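Local coordinates for protein alpha-fucosidase GH29 (Fusarium graminearum, PDB 4PSR) that hydrolyses alpha-L-fucosidic linkages as a family 29 glycoside hydrolase with a TIM-barrel domain, probably releasing L-fucose from glycoprotein glycans, at residues Ala518-Thr530 with Glu573-Ile585. Residues are numbered along the deposited sequence; the frame is centred on the assembly and turned at random. Where two conformers were deposited one is given.
Sequences ALALGTFDTVFLT and EDGSVGSIVVSKI. With MAN (alpha-D-mannopyranose), chain C.
Short edge strand 522-524 pairs antiparallel with the chain's last strand, 579-584, in a four-stranded sheet of a beta domain distinct from the TIM barrel. Two hydrogen-bonded pairs, Gly-522 with Val-582 and Phe-524 with Ile-580, carry four backbone bonds; Val-582 N reaches Gly-522 O at 2.9 Å, with an N-H...O angle of 165°. Glycine suits position 522 because its phi of 152° would jam a side chain against the preceding carbonyl. On the face carrying Phe-524, Ile-580 and Val-582, compact, beta-branched Val-582 sets CG2 against the Phe-524 ring edge, 3.9 Å from CE2, while Leu-519 CD2 lies over one ring face. Leu-529, from the following helix, crosses Ile-580 at about a right angle, their CD1 atoms 4.2 Å apart. On the other face, Thr-523 and Val-581 lie side by side and border a mannose of an attached glycan; the mannose C6 is 3.6 Å from Val-581 CG2. With OG1 anti to its carbonyl carbon (chi1 -75°), Thr-526 donates to Gly-578 O, just before strand 579-584, at 2.6 Å. Asp-525 is the N-cap: its short carboxylate accepts from Phe-528 N through OD1 while OD2 salt-bridges Arg-557. Backbone pairing thus holds the short strand, and these polar bonds fix where it gives way to helix.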
loop_
_atom_site.group_PDB
_atom_site.type_symbol
_atom_site.label_atom_id
_atom_site.label_comp_id
_atom_site.label_asym_id
_atom_site.label_seq_id
_atom_site.Cartn_x
_atom_site.Cartn_y
_atom_site.Cartn_z
ATOM N N ALA A 518 18.306 -16.235 -0.517
ATOM C CA ALA A 518 17.420 -17.389 -0.315
ATOM C C ALA A 518 16.134 -17.230 -1.149
ATOM O O ALA A 518 15.625 -16.106 -1.313
ATOM C CB ALA A 518 17.089 -17.546 1.135
ATOM N N LEU A 519 15.663 -18.342 -1.702
ATOM C CA LEU A 519 14.468 -18.373 -2.563
ATOM C C LEU A 519 13.467 -19.416 -2.090
ATOM O O LEU A 519 13.796 -20.577 -1.880
ATOM C CB LEU A 519 14.862 -18.668 -4.013
ATOM C CG LEU A 519 15.865 -17.718 -4.665
ATOM C CD1 LEU A 519 16.282 -18.238 -6.046
ATOM C CD2 LEU A 519 15.304 -16.301 -4.779
ATOM N N ALA A 520 12.207 -19.004 -1.938
ATOM C CA ALA A 520 11.131 -19.950 -1.692
ATOM C C ALA A 520 10.756 -20.666 -2.989
ATOM O O ALA A 520 11.392 -20.450 -4.025
ATOM C CB ALA A 520 9.916 -19.198 -1.131
ATOM N N LEU A 521 9.725 -21.516 -2.959
ATOM C CA LEU A 521 9.135 -22.006 -4.189
ATOM C C LEU A 521 8.505 -20.821 -4.910
ATOM O O LEU A 521 7.845 -19.997 -4.274
ATOM C CB LEU A 521 8.078 -23.072 -3.897
ATOM C CG LEU A 521 8.492 -24.301 -3.097
ATOM C CD1 LEU A 521 7.310 -25.276 -3.041
ATOM C CD2 LEU A 521 9.691 -24.975 -3.720
ATOM N N GLY A 522 8.704 -20.738 -6.218
ATOM C CA GLY A 522 8.153 -19.650 -6.999
ATOM C C GLY A 522 8.977 -19.328 -8.227
ATOM O O GLY A 522 9.825 -20.116 -8.650
ATOM N N THR A 523 8.731 -18.151 -8.786
ATOM C CA THR A 523 9.403 -17.687 -9.992
ATOM C C THR A 523 10.109 -16.360 -9.707
ATOM O O THR A 523 9.551 -15.452 -9.084
ATOM C CB THR A 523 8.423 -17.545 -11.161
ATOM O OG1 THR A 523 7.546 -16.434 -10.928
ATOM C CG2 THR A 523 7.607 -18.819 -11.339
ATOM N N PHE A 524 11.377 -16.273 -10.114
ATOM C CA PHE A 524 12.241 -15.171 -9.734
ATOM C C PHE A 524 12.960 -14.640 -10.970
ATOM O O PHE A 524 13.842 -15.309 -11.523
ATOM C CB PHE A 524 13.211 -15.652 -8.652
ATOM C CG PHE A 524 12.512 -16.288 -7.489
ATOM C CD1 PHE A 524 11.847 -15.507 -6.551
ATOM C CD2 PHE A 524 12.439 -17.666 -7.365
ATOM C CE1 PHE A 524 11.155 -16.088 -5.497
ATOM C CE2 PHE A 524 11.752 -18.255 -6.315
ATOM C CZ PHE A 524 11.108 -17.466 -5.370
ATOM N N ASP A 525 12.541 -13.462 -11.441
ATOM C CA ASP A 525 13.090 -12.891 -12.666
ATOM C C ASP A 525 14.312 -12.026 -12.388
ATOM O O ASP A 525 14.744 -11.883 -11.242
ATOM C CB ASP A 525 12.011 -12.151 -13.475
ATOM C CG ASP A 525 11.466 -10.910 -12.811
ATOM O OD1 ASP A 525 11.894 -10.534 -11.707
ATOM O OD2 ASP A 525 10.549 -10.286 -13.409
ATOM N N THR A 526 14.900 -11.455 -13.433
ATOM C CA THR A 526 16.107 -10.641 -13.267
ATOM C C THR A 526 15.857 -9.477 -12.315
ATOM O O THR A 526 16.693 -9.142 -11.491
ATOM C CB THR A 526 16.587 -10.083 -14.624
ATOM O OG1 THR A 526 17.203 -11.129 -15.390
ATOM C CG2 THR A 526 17.574 -8.946 -14.457
ATOM N N VAL A 527 14.686 -8.853 -12.413
ATOM C CA VAL A 527 14.371 -7.739 -11.525
ATOM C C VAL A 527 14.335 -8.205 -10.068
ATOM O O VAL A 527 14.901 -7.551 -9.193
ATOM C CB VAL A 527 13.031 -7.108 -11.899
ATOM C CG1 VAL A 527 12.559 -6.116 -10.854
ATOM C CG2 VAL A 527 13.151 -6.391 -13.264
ATOM N N PHE A 528 13.702 -9.352 -9.811
ATOM C CA PHE A 528 13.630 -9.879 -8.454
ATOM C C PHE A 528 15.029 -10.098 -7.908
ATOM O O PHE A 528 15.350 -9.639 -6.821
ATOM C CB PHE A 528 12.822 -11.187 -8.409
ATOM C CG PHE A 528 12.621 -11.715 -7.007
ATOM C CD1 PHE A 528 13.677 -12.294 -6.312
ATOM C CD2 PHE A 528 11.366 -11.677 -6.397
ATOM C CE1 PHE A 528 13.490 -12.763 -5.028
ATOM C CE2 PHE A 528 11.184 -12.129 -5.119
ATOM C CZ PHE A 528 12.243 -12.690 -4.439
ATOM N N LEU A 529 15.855 -10.821 -8.641
ATOM C CA LEU A 529 17.143 -11.250 -8.114
ATOM C C LEU A 529 18.040 -10.034 -7.903
ATOM O O LEU A 529 18.731 -9.922 -6.868
ATOM C CB LEU A 529 17.758 -12.300 -9.051
ATOM C CG LEU A 529 17.011 -13.635 -9.101
ATOM C CD1 LEU A 529 17.348 -14.415 -10.401
ATOM C CD2 LEU A 529 17.255 -14.461 -7.836
ATOM N N THR A 530 18.003 -9.094 -8.838
ATOM C CA THR A 530 18.769 -7.875 -8.735
ATOM C C THR A 530 18.351 -7.105 -7.488
ATOM O O THR A 530 19.198 -6.686 -6.692
ATOM C CB THR A 530 18.589 -6.999 -9.989
ATOM O OG1 THR A 530 19.080 -7.710 -11.126
ATOM C CG2 THR A 530 19.340 -5.682 -9.864
ATOM N N GLU A 573 27.816 -21.221 -14.319
ATOM C CA GLU A 573 28.702 -20.375 -15.113
ATOM C C GLU A 573 28.317 -18.904 -15.032
ATOM O O GLU A 573 27.141 -18.566 -15.157
ATOM C CB GLU A 573 28.673 -20.827 -16.576
ATOM C CG GLU A 573 29.252 -19.817 -17.564
ATOM C CD GLU A 573 29.287 -20.344 -18.988
ATOM O OE1 GLU A 573 29.344 -21.580 -19.167
ATOM O OE2 GLU A 573 29.249 -19.522 -19.929
ATOM N N ASP A 574 29.315 -18.037 -14.837
ATOM C CA ASP A 574 29.108 -16.590 -14.834
ATOM C C ASP A 574 28.349 -16.145 -16.078
ATOM O O ASP A 574 28.652 -16.590 -17.185
ATOM C CB ASP A 574 30.458 -15.869 -14.777
ATOM C CG ASP A 574 30.316 -14.359 -14.667
ATOM O OD1 ASP A 574 30.219 -13.849 -13.529
ATOM O OD2 ASP A 574 30.308 -13.681 -15.716
ATOM N N GLY A 575 27.358 -15.276 -15.894
ATOM C CA GLY A 575 26.591 -14.746 -17.008
ATOM C C GLY A 575 25.595 -15.693 -17.668
ATOM O O GLY A 575 25.024 -15.353 -18.703
ATOM N N SER A 576 25.373 -16.869 -17.086
ATOM C CA SER A 576 24.503 -17.878 -17.705
ATOM C C SER A 576 23.044 -17.842 -17.231
ATOM O O SER A 576 22.180 -18.436 -17.873
ATOM C CB SER A 576 25.044 -19.275 -17.448
ATOM O OG SER A 576 24.997 -19.603 -16.071
ATOM N N VAL A 577 22.774 -17.195 -16.102
ATOM C CA VAL A 577 21.411 -17.185 -15.549
ATOM C C VAL A 577 20.780 -15.815 -15.657
ATOM O O VAL A 577 21.410 -14.824 -15.332
ATOM C CB VAL A 577 21.395 -17.551 -14.062
ATOM C CG1 VAL A 577 19.946 -17.591 -13.550
ATOM C CG2 VAL A 577 22.059 -18.878 -13.837
ATOM N N GLY A 578 19.524 -15.773 -16.092
ATOM C CA GLY A 578 18.735 -14.549 -16.050
ATOM C C GLY A 578 17.530 -14.639 -15.111
ATOM O O GLY A 578 17.051 -13.621 -14.615
ATOM N N SER A 579 17.038 -15.842 -14.894
ATOM C CA SER A 579 15.827 -16.051 -14.097
ATOM C C SER A 579 15.760 -17.498 -13.622
ATOM O O SER A 579 16.401 -18.392 -14.207
ATOM C CB SER A 579 14.565 -15.640 -14.885
ATOM O OG SER A 579 14.498 -16.256 -16.165
ATOM N N ILE A 580 14.997 -17.742 -12.560
ATOM C CA ILE A 580 14.965 -19.054 -11.910
ATOM C C ILE A 580 13.558 -19.432 -11.462
ATOM O O ILE A 580 12.836 -18.581 -10.943
ATOM C CB ILE A 580 15.890 -19.084 -10.657
ATOM C CG1 ILE A 580 17.336 -18.709 -11.029
ATOM C CG2 ILE A 580 15.817 -20.457 -9.963
ATOM C CD1 ILE A 580 18.251 -18.459 -9.825
ATOM N N VAL A 581 13.175 -20.692 -11.661
ATOM C CA VAL A 581 11.921 -21.237 -11.143
ATOM C C VAL A 581 12.252 -22.331 -10.149
ATOM O O VAL A 581 12.936 -23.299 -10.487
ATOM C CB VAL A 581 11.044 -21.836 -12.262
ATOM C CG1 VAL A 581 9.739 -22.440 -11.697
ATOM C CG2 VAL A 581 10.741 -20.779 -13.296
ATOM N N VAL A 582 11.774 -22.186 -8.922
ATOM C CA VAL A 582 12.052 -23.143 -7.869
ATOM C C VAL A 582 10.746 -23.906 -7.615
ATOM O O VAL A 582 9.712 -23.291 -7.369
ATOM C CB VAL A 582 12.553 -22.416 -6.631
ATOM C CG1 VAL A 582 12.927 -23.407 -5.550
ATOM C CG2 VAL A 582 13.757 -21.534 -7.005
ATOM N N SER A 583 10.807 -25.231 -7.705
ATOM C CA SER A 583 9.608 -26.075 -7.666
ATOM C C SER A 583 9.780 -27.229 -6.684
ATOM O O SER A 583 10.901 -27.657 -6.392
ATOM C CB SER A 583 9.311 -26.638 -9.061
ATOM O OG SER A 583 9.325 -25.631 -10.067
ATOM N N LYS A 584 8.663 -27.723 -6.166
ATOM C CA LYS A 584 8.648 -28.945 -5.400
ATOM C C LYS A 584 8.700 -30.084 -6.376
ATOM O O LYS A 584 8.036 -30.064 -7.425
ATOM C CB LYS A 584 7.367 -29.054 -4.564
ATOM C CG LYS A 584 7.599 -28.892 -3.072
ATOM C CD LYS A 584 6.300 -28.966 -2.274
ATOM C CE LYS A 584 6.177 -30.285 -1.525
ATOM N NZ LYS A 584 7.128 -30.382 -0.378
ATOM N N ILE A 585 9.534 -31.068 -6.073
ATOM C CA ILE A 585 9.328 -32.352 -6.668
ATOM C C ILE A 585 8.227 -32.902 -5.769
ATOM O O ILE A 585 7.350 -33.539 -6.260
ATOM C CB ILE A 585 10.579 -33.258 -6.687
ATOM C CG1 ILE A 585 10.924 -33.715 -5.277
ATOM C CG2 ILE A 585 11.754 -32.539 -7.371
ATOM C CD1 ILE A 585 12.185 -34.536 -5.204
ATOM O OXT ILE A 585 8.141 -32.687 -4.554
HETATM C C1 MAN C . 5.470 -23.046 -17.070
HETATM C C2 MAN C . 5.268 -24.224 -16.046
HETATM C C3 MAN C . 5.267 -23.703 -14.585
HETATM C C4 MAN C . 6.467 -22.766 -14.311
HETATM C C5 MAN C . 6.576 -21.698 -15.431
HETATM C C6 MAN C . 7.815 -20.840 -15.333
HETATM O O2 MAN C . 6.331 -25.105 -16.122
HETATM O O3 MAN C . 5.256 -24.773 -13.637
HETATM O O4 MAN C . 6.261 -22.110 -13.050
HETATM O O5 MAN C . 6.607 -22.324 -16.750
HETATM O O6 MAN C . 7.415 -19.472 -15.503
#